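Local atomic coordinates of protein VMS1 (Saccharomyces cerevisiae, PDB entry 5WHG), a protein that cleaves polypeptidyl-tRNAs downstream of the ribosome-associated quality control pathway, releasing incompletely synthesized polypeptides for degradation. Residues A[244-249]-A[356-361]; A[314-319]-A[347-352]. One frame throughout, in Å; residues are numbered along the deposited sequence.

How the contacts relate
Contact 1 is buried core packing, whereas contact 2 lies nearer the surface, where two of its four touching residues are exposed. Both belong to the VLRF1 domain and share helix 351-362: contact 1 uses its later turns, contact 2 the loop that leads into it. Each also reaches the same mixed sheet, through the loop leading into strand 247-255 in contact 1 and through strand 313-316 in contact 2. Methyl groups, an indole and a thiol meet in the first; the second brings an arginine up to loop backbone and a proline. The two adjoin where L361 CD1 of the helix packs 3.6 Å from F314 CE2.

Contact 1 (A[244-249]-A[356-361]); sequences QAVNFL and KAWCEL
V246 faces helix 351-362 and divides its two methyl groups between W358 and C359. Its CB already points at the helix, and the branches fork from there. CG1, anti to the backbone N (chi1 -179°), reaches CD1 of the W358 indole at 3.8 Å. CG2, the branch beside the backbone N, rests 3.7 Å from C359 SG and also lies 4.1 Å from W358 CD1. The pyrrole corner of the indole thus meets both methyls, and the thiol meets just one. A valine suits this place because a short, beta-branched side chain can touch two successive helical residues at once. The main chains can stay 7.8 Å apart, measured between V246 CA and C359 CA.

W358 reaches across because its CG stands anti to the backbone N (chi1 -176°), which carries the large ring off the helix toward the strand. Its one polar atom, NE1, has a weak hydrogen bond to the hydroxyl of Y23, and the ring also meets that of H225, the planes inclined by about 30°. C359 brings a small, weakly polar group that tolerates an apolar setting.

Farther along the helix, E360 forms a salt bridge with K365 and a hydrogen bond with Y179, next to the four-stranded antiparallel sheet. V246, in the loop that leads into edge strand 247-255, packs on V223 of strand 217-224, while W358 touches V223 and L210, so that helix 351-362 is laid against strands 217-224 and 207-214 of the mixed sheet.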
ATOM      1  N   GLN A 244      11.886  -5.287  -7.054  1.00109.24           N
ATOM      2  CA  GLN A 244      11.418  -6.268  -8.017  1.00109.05           C
ATOM      3  C   GLN A 244      10.329  -7.179  -7.461  1.00105.06           C
ATOM      4  O   GLN A 244       9.688  -7.896  -8.237  1.00112.12           O
ATOM      5  CB  GLN A 244      12.594  -7.094  -8.512  1.00115.03           C
ATOM      6  CG  GLN A 244      12.425  -7.554  -9.931  1.00119.12           C
ATOM      7  CD  GLN A 244      13.621  -8.319 -10.413  1.00126.58           C
ATOM      8  OE1 GLN A 244      14.646  -8.380  -9.729  1.00123.52           O
ATOM      9  NE2 GLN A 244      13.505  -8.915 -11.594  1.00133.85           N
ATOM     10  N   ALA A 245      10.093  -7.164  -6.152  1.00103.10           N
ATOM     11  CA  ALA A 245       9.106  -8.032  -5.534  1.00 94.93           C
ATOM     12  C   ALA A 245       7.773  -7.334  -5.302  1.00 93.00           C
ATOM     13  O   ALA A 245       6.819  -7.983  -4.853  1.00 98.24           O
ATOM     14  CB  ALA A 245       9.650  -8.590  -4.207  1.00 82.40           C
ATOM     15  N   VAL A 246       7.686  -6.032  -5.587  1.00 88.14           N
ATOM     16  CA  VAL A 246       6.422  -5.311  -5.477  1.00 82.97           C
ATOM     17  C   VAL A 246       5.486  -5.788  -6.579  1.00 91.41           C
ATOM     18  O   VAL A 246       5.832  -5.749  -7.766  1.00104.50           O
ATOM     19  CB  VAL A 246       6.648  -3.794  -5.570  1.00 80.58           C
ATOM     20  CG1 VAL A 246       5.327  -3.055  -5.437  1.00 74.59           C
ATOM     21  CG2 VAL A 246       7.624  -3.312  -4.516  1.00 78.61           C
ATOM     22  N   ASN A 247       4.291  -6.230  -6.201  1.00 83.33           N
ATOM     23  CA  ASN A 247       3.320  -6.733  -7.167  1.00 92.41           C
ATOM     24  C   ASN A 247       2.229  -5.686  -7.394  1.00 93.28           C
ATOM     25  O   ASN A 247       1.333  -5.519  -6.559  1.00 93.83           O
ATOM     26  CB  ASN A 247       2.733  -8.046  -6.679  1.00 97.85           C
ATOM     27  CG  ASN A 247       1.808  -8.662  -7.679  1.00 96.33           C
ATOM     28  OD1 ASN A 247       1.723  -8.216  -8.826  1.00 93.04           O
ATOM     29  ND2 ASN A 247       1.117  -9.710  -7.263  1.00 97.19           N
ATOM     30  N   PHE A 248       2.303  -4.984  -8.534  1.00 82.25           N
ATOM     31  CA  PHE A 248       1.289  -4.003  -8.914  1.00 73.88           C
ATOM     32  C   PHE A 248       0.244  -4.717  -9.761  1.00 69.57           C
ATOM     33  O   PHE A 248       0.506  -5.063 -10.910  1.00 73.64           O
ATOM     34  CB  PHE A 248       1.888  -2.819  -9.676  1.00 73.16           C
ATOM     35  CG  PHE A 248       2.512  -1.748  -8.799  1.00 76.41           C
ATOM     36  CD1 PHE A 248       2.356  -1.760  -7.417  1.00 76.80           C
ATOM     37  CD2 PHE A 248       3.273  -0.727  -9.373  1.00 81.67           C
ATOM     38  CE1 PHE A 248       2.949  -0.779  -6.616  1.00 74.03           C
ATOM     39  CE2 PHE A 248       3.867   0.262  -8.588  1.00 80.32           C
ATOM     40  CZ  PHE A 248       3.707   0.238  -7.206  1.00 77.01           C
ATOM     41  N   LEU A 249      -0.942  -4.934  -9.191  1.00 64.08           N
ATOM     42  CA  LEU A 249      -2.012  -5.587  -9.927  1.00 73.40           C
ATOM     43  C   LEU A 249      -2.464  -4.725 -11.093  1.00 82.69           C
ATOM     44  O   LEU A 249      -2.752  -5.242 -12.176  1.00 89.53           O
ATOM     45  CB  LEU A 249      -3.179  -5.903  -8.986  1.00 81.34           C
ATOM     46  CG  LEU A 249      -2.848  -6.797  -7.778  1.00 82.24           C
ATOM     47  CD1 LEU A 249      -4.089  -7.221  -7.037  1.00 76.49           C
ATOM     48  CD2 LEU A 249      -2.083  -8.017  -8.229  1.00 85.21           C
ATOM     49  N   LYS A 356       9.088   2.817  -4.911  1.00 93.94           N
ATOM     50  CA  LYS A 356       9.922   3.370  -3.847  1.00 97.43           C
ATOM     51  C   LYS A 356       9.071   3.670  -2.627  1.00 88.90           C
ATOM     52  O   LYS A 356       9.380   3.237  -1.510  1.00 90.72           O
ATOM     53  CB  LYS A 356      10.649   4.636  -4.342  1.00114.13           C
ATOM     54  CG  LYS A 356      11.584   5.358  -3.316  1.00130.19           C
ATOM     55  CD  LYS A 356      10.865   6.448  -2.462  1.00132.25           C
ATOM     56  CE  LYS A 356      11.591   6.735  -1.131  1.00125.57           C
ATOM     57  NZ  LYS A 356      10.868   7.693  -0.242  1.00109.73           N
ATOM     58  N   ALA A 357       7.974   4.398  -2.835  1.00 80.83           N
ATOM     59  CA  ALA A 357       7.069   4.728  -1.744  1.00 76.37           C
ATOM     60  C   ALA A 357       6.566   3.472  -1.051  1.00 81.35           C
ATOM     61  O   ALA A 357       6.546   3.403   0.182  1.00 88.39           O
ATOM     62  CB  ALA A 357       5.906   5.556  -2.277  1.00 62.80           C
ATOM     63  N   TRP A 358       6.155   2.462  -1.828  1.00 82.11           N
ATOM     64  CA  TRP A 358       5.622   1.248  -1.214  1.00 86.43           C
ATOM     65  C   TRP A 358       6.676   0.544  -0.368  1.00 81.97           C
ATOM     66  O   TRP A 358       6.406   0.149   0.770  1.00 87.30           O
ATOM     67  CB  TRP A 358       5.065   0.287  -2.267  1.00 84.38           C
ATOM     68  CG  TRP A 358       4.432  -0.919  -1.618  1.00 82.78           C
ATOM     69  CD1 TRP A 358       4.829  -2.223  -1.729  1.00 84.71           C
ATOM     70  CD2 TRP A 358       3.310  -0.917  -0.722  1.00 81.92           C
ATOM     71  NE1 TRP A 358       4.013  -3.038  -0.972  1.00 80.41           N
ATOM     72  CE2 TRP A 358       3.077  -2.263  -0.338  1.00 80.84           C
ATOM     73  CE3 TRP A 358       2.479   0.090  -0.208  1.00 68.52           C
ATOM     74  CZ2 TRP A 358       2.037  -2.632   0.537  1.00 76.20           C
ATOM     75  CZ3 TRP A 358       1.450  -0.275   0.668  1.00 67.62           C
ATOM     76  CH2 TRP A 358       1.237  -1.634   1.026  1.00 73.46           C
ATOM     77  N   CYS A 359       7.885   0.371  -0.905  1.00 78.22           N
ATOM     78  CA  CYS A 359       8.928  -0.286  -0.118  1.00 87.80           C
ATOM     79  C   CYS A 359       9.232   0.506   1.143  1.00 86.76           C
ATOM     80  O   CYS A 359       9.503  -0.078   2.197  1.00 98.11           O
ATOM     81  CB  CYS A 359      10.198  -0.480  -0.939  1.00 91.32           C
ATOM     82  SG  CYS A 359      10.067  -1.723  -2.237  1.00100.54           S
ATOM     83  N   GLU A 360       9.166   1.838   1.054  1.00 76.92           N
ATOM     84  CA  GLU A 360       9.345   2.707   2.216  1.00 75.18           C
ATOM     85  C   GLU A 360       8.230   2.548   3.258  1.00 84.11           C
ATOM     86  O   GLU A 360       8.468   2.791   4.444  1.00 89.16           O
ATOM     87  CB  GLU A 360       9.430   4.159   1.751  1.00 74.74           C
ATOM     88  CG  GLU A 360       9.564   5.167   2.858  1.00 87.56           C
ATOM     89  CD  GLU A 360      10.743   4.870   3.746  1.00 96.53           C
ATOM     90  OE1 GLU A 360      10.578   4.949   4.981  1.00108.13           O
ATOM     91  OE2 GLU A 360      11.829   4.541   3.209  1.00 90.39           O
ATOM     92  N   LEU A 361       7.011   2.170   2.856  1.00 76.73           N
ATOM     93  CA  LEU A 361       5.944   1.968   3.838  1.00 83.71           C
ATOM     94  C   LEU A 361       5.875   0.542   4.381  1.00 92.00           C
ATOM     95  O   LEU A 361       5.377   0.333   5.498  1.00 87.06           O
ATOM     96  CB  LEU A 361       4.576   2.305   3.234  1.00 79.98           C
ATOM     97  CG  LEU A 361       4.141   3.738   2.919  1.00 86.79           C
ATOM     98  CD1 LEU A 361       3.083   3.721   1.816  1.00 73.14           C
ATOM     99  CD2 LEU A 361       3.589   4.416   4.160  1.00 92.97           C
TER

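Contact 2 (A[314-319]-A[347-352]); sequences FIRARN and NRPTVL
R316 sends its guanidinium from strand 313-316 to the loop N347-P349, which comes in from the rim of the planar group, roughly level with it. NH2 lies 4.2 Å from P349 CD and equally far from R348 C. The carbonyl oxygen of N347 is the nearest atom of all, but it is modelled too close for its exact placing to be trusted. The aliphatic part of R316 leaves the strand extended and then bends at chi3 (70°), which swings the planar end over to the loop. A long side chain suits this place, because it can span the distance from strand to loop while its NE is hydrogen-bonded to T346 OG1, just ahead of the loop.

In the VLRF1 domain, strand 313-316 runs parallel to strand 207-214 in the mixed sheet, and the loop leads straight into helix 351-362. P349, whose ring restricts the backbone, packs on M212, H217 and A219 and so holds the loop to that sheet. T350 follows as the N-cap, its OG1 accepting a hydrogen bond from E353 N.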
ATOM      1  N   PHE A 314      -3.214   5.780  -0.460  1.00 65.17           N
ATOM      2  CA  PHE A 314      -2.194   6.819  -0.269  1.00 70.21           C
ATOM      3  C   PHE A 314      -2.147   7.756  -1.474  1.00 69.49           C
ATOM      4  O   PHE A 314      -1.947   7.306  -2.606  1.00 69.26           O
ATOM      5  CB  PHE A 314      -0.813   6.198  -0.045  1.00 65.42           C
ATOM      6  CG  PHE A 314      -0.665   5.522   1.292  1.00 70.06           C
ATOM      7  CD1 PHE A 314      -0.626   6.271   2.466  1.00 63.13           C
ATOM      8  CD2 PHE A 314      -0.585   4.135   1.382  1.00 72.40           C
ATOM      9  CE1 PHE A 314      -0.515   5.644   3.705  1.00 72.67           C
ATOM     10  CE2 PHE A 314      -0.466   3.506   2.619  1.00 70.48           C
ATOM     11  CZ  PHE A 314      -0.438   4.258   3.779  1.00 69.08           C
ATOM     12  N   ILE A 315      -2.306   9.055  -1.227  1.00 75.47           N
ATOM     13  CA  ILE A 315      -2.366  10.067  -2.279  1.00 77.94           C
ATOM     14  C   ILE A 315      -1.396  11.189  -1.949  1.00 76.30           C
ATOM     15  O   ILE A 315      -1.427  11.731  -0.838  1.00 91.11           O
ATOM     16  CB  ILE A 315      -3.781  10.654  -2.435  1.00 72.72           C
ATOM     17  CG1 ILE A 315      -4.815   9.550  -2.536  1.00 64.66           C
ATOM     18  CG2 ILE A 315      -3.872  11.524  -3.693  1.00 74.63           C
ATOM     19  CD1 ILE A 315      -6.172  10.070  -3.008  1.00 64.16           C
ATOM     20  N   ARG A 316      -0.562  11.565  -2.909  1.00 75.09           N
ATOM     21  CA  ARG A 316       0.187  12.815  -2.821  1.00 85.19           C
ATOM     22  C   ARG A 316      -0.312  13.780  -3.886  1.00 85.14           C
ATOM     23  O   ARG A 316      -0.202  13.502  -5.090  1.00 71.13           O
ATOM     24  CB  ARG A 316       1.701  12.644  -2.979  1.00 84.69           C
ATOM     25  CG  ARG A 316       2.311  14.060  -3.102  1.00 90.75           C
ATOM     26  CD  ARG A 316       3.787  14.186  -2.841  1.00106.73           C
ATOM     27  NE  ARG A 316       4.636  13.571  -3.870  1.00121.61           N
ATOM     28  CZ  ARG A 316       4.633  13.864  -5.174  1.00120.47           C
ATOM     29  NH1 ARG A 316       3.802  14.764  -5.695  1.00120.60           N
ATOM     30  NH2 ARG A 316       5.467  13.223  -5.975  1.00117.38           N
ATOM     31  N   ALA A 317      -0.826  14.924  -3.435  1.00 95.57           N
ATOM     32  CA  ALA A 317      -1.256  16.007  -4.323  1.00109.97           C
ATOM     33  C   ALA A 317      -1.101  17.312  -3.539  1.00123.45           C
ATOM     34  O   ALA A 317      -2.019  17.729  -2.830  1.00130.12           O
ATOM     35  CB  ALA A 317      -2.688  15.801  -4.796  1.00104.78           C
ATOM     36  N   ARG A 318       0.076  17.939  -3.664  1.00127.86           N
ATOM     37  CA  ARG A 318       0.341  19.169  -2.917  1.00133.05           C
ATOM     38  C   ARG A 318      -0.558  20.309  -3.382  1.00128.05           C
ATOM     39  O   ARG A 318      -1.072  21.078  -2.558  1.00128.77           O
ATOM     40  CB  ARG A 318       1.804  19.577  -3.056  1.00144.34           C
ATOM     41  CG  ARG A 318       2.796  18.734  -2.283  1.00146.59           C
ATOM     42  CD  ARG A 318       4.164  18.943  -2.894  1.00148.79           C
ATOM     43  NE  ARG A 318       4.094  18.717  -4.335  1.00149.02           N
ATOM     44  CZ  ARG A 318       4.647  17.682  -4.957  1.00147.86           C
ATOM     45  NH1 ARG A 318       5.343  16.784  -4.263  1.00137.48           N
ATOM     46  NH2 ARG A 318       4.515  17.553  -6.274  1.00152.25           N
ATOM     47  N   ASN A 319      -0.744  20.443  -4.694  1.00121.10           N
ATOM     48  CA  ASN A 319      -1.687  21.423  -5.215  1.00128.68           C
ATOM     49  C   ASN A 319      -3.096  21.146  -4.692  1.00139.34           C
ATOM     50  O   ASN A 319      -3.544  19.995  -4.629  1.00135.44           O
ATOM     51  CB  ASN A 319      -1.670  21.398  -6.740  1.00123.16           C
ATOM     52  CG  ASN A 319      -1.911  22.756  -7.339  1.00137.24           C
ATOM     53  OD1 ASN A 319      -1.634  23.774  -6.707  1.00149.23           O
ATOM     54  ND2 ASN A 319      -2.422  22.788  -8.568  1.00139.09           N
ATOM     55  N   ASN A 347       9.060  11.894  -4.891  1.00107.48           N
ATOM     56  CA  ASN A 347       9.631  12.573  -6.051  1.00117.94           C
ATOM     57  C   ASN A 347       8.623  12.861  -7.154  1.00112.35           C
ATOM     58  O   ASN A 347       7.537  13.385  -6.893  1.00111.94           O
ATOM     59  CB  ASN A 347      10.780  11.747  -6.619  1.00130.91           C
ATOM     60  CG  ASN A 347      12.070  11.963  -5.867  1.00134.86           C
ATOM     61  OD1 ASN A 347      12.940  12.710  -6.325  1.00144.76           O
ATOM     62  ND2 ASN A 347      12.200  11.322  -4.700  1.00121.84           N
ATOM     63  N   ARG A 348       8.994  12.558  -8.403  1.00112.32           N
ATOM     64  CA  ARG A 348       8.055  12.791  -9.484  1.00101.96           C
ATOM     65  C   ARG A 348       7.082  11.616  -9.557  1.00 97.22           C
ATOM     66  O   ARG A 348       7.394  10.515  -9.100  1.00103.05           O
ATOM     67  CB  ARG A 348       8.797  12.958 -10.804  1.00101.82           C
ATOM     68  CG  ARG A 348      10.278  13.364 -10.633  1.00115.64           C
ATOM     69  CD  ARG A 348      11.004  13.627 -11.965  1.00121.44           C
ATOM     70  NE  ARG A 348      10.449  12.838 -13.067  1.00132.50           N
ATOM     71  CZ  ARG A 348       9.724  13.344 -14.066  1.00136.43           C
ATOM     72  NH1 ARG A 348       9.484  14.651 -14.113  1.00139.96           N
ATOM     73  NH2 ARG A 348       9.257  12.546 -15.026  1.00129.46           N
ATOM     74  N   PRO A 349       5.893  11.824 -10.057  1.00 89.33           N
ATOM     75  CA  PRO A 349       4.992  10.678 -10.238  1.00 83.88           C
ATOM     76  C   PRO A 349       5.448   9.776 -11.372  1.00 88.46           C
ATOM     77  O   PRO A 349       5.287  10.106 -12.547  1.00100.78           O
ATOM     78  CB  PRO A 349       3.637  11.331 -10.534  1.00 77.30           C
ATOM     79  CG  PRO A 349       3.742  12.701  -9.930  1.00 80.78           C
ATOM     80  CD  PRO A 349       5.181  13.109 -10.121  1.00 84.64           C
ATOM     81  N   THR A 350       6.078   8.662 -11.024  1.00 90.22           N
ATOM     82  CA  THR A 350       6.368   7.590 -11.964  1.00 94.13           C
ATOM     83  C   THR A 350       6.058   6.271 -11.277  1.00 94.14           C
ATOM     84  O   THR A 350       5.919   6.208 -10.051  1.00 97.42           O
ATOM     85  CB  THR A 350       7.833   7.573 -12.426  1.00 88.00           C
ATOM     86  OG1 THR A 350       8.605   6.812 -11.489  1.00 88.83           O
ATOM     87  CG2 THR A 350       8.395   8.967 -12.499  1.00 79.82           C
ATOM     88  N   VAL A 351       5.957   5.206 -12.076  1.00 84.73           N
ATOM     89  CA  VAL A 351       5.714   3.892 -11.492  1.00 76.85           C
ATOM     90  C   VAL A 351       6.840   3.520 -10.536  1.00 75.93           C
ATOM     91  O   VAL A 351       6.599   3.053  -9.415  1.00 88.86           O
ATOM     92  CB  VAL A 351       5.513   2.834 -12.592  1.00 70.53           C
ATOM     93  CG1 VAL A 351       5.886   1.487 -12.075  1.00 78.34           C
ATOM     94  CG2 VAL A 351       4.057   2.769 -12.955  1.00 71.58           C
ATOM     95  N   LEU A 352       8.082   3.742 -10.940  1.00 86.25           N
ATOM     96  CA  LEU A 352       9.172   3.352 -10.061  1.00 85.54           C
ATOM     97  C   LEU A 352       9.083   4.112  -8.741  1.00 87.30           C
ATOM     98  O   LEU A 352       9.335   3.544  -7.672  1.00 92.88           O
ATOM     99  CB  LEU A 352      10.518   3.566 -10.755  1.00 79.22           C
ATOM    100  CG  LEU A 352      11.701   3.147  -9.879  1.00 97.25           C
ATOM    101  CD1 LEU A 352      12.092   1.659 -10.039  1.00101.50           C
ATOM    102  CD2 LEU A 352      12.873   4.063 -10.114  1.00 97.39           C
TER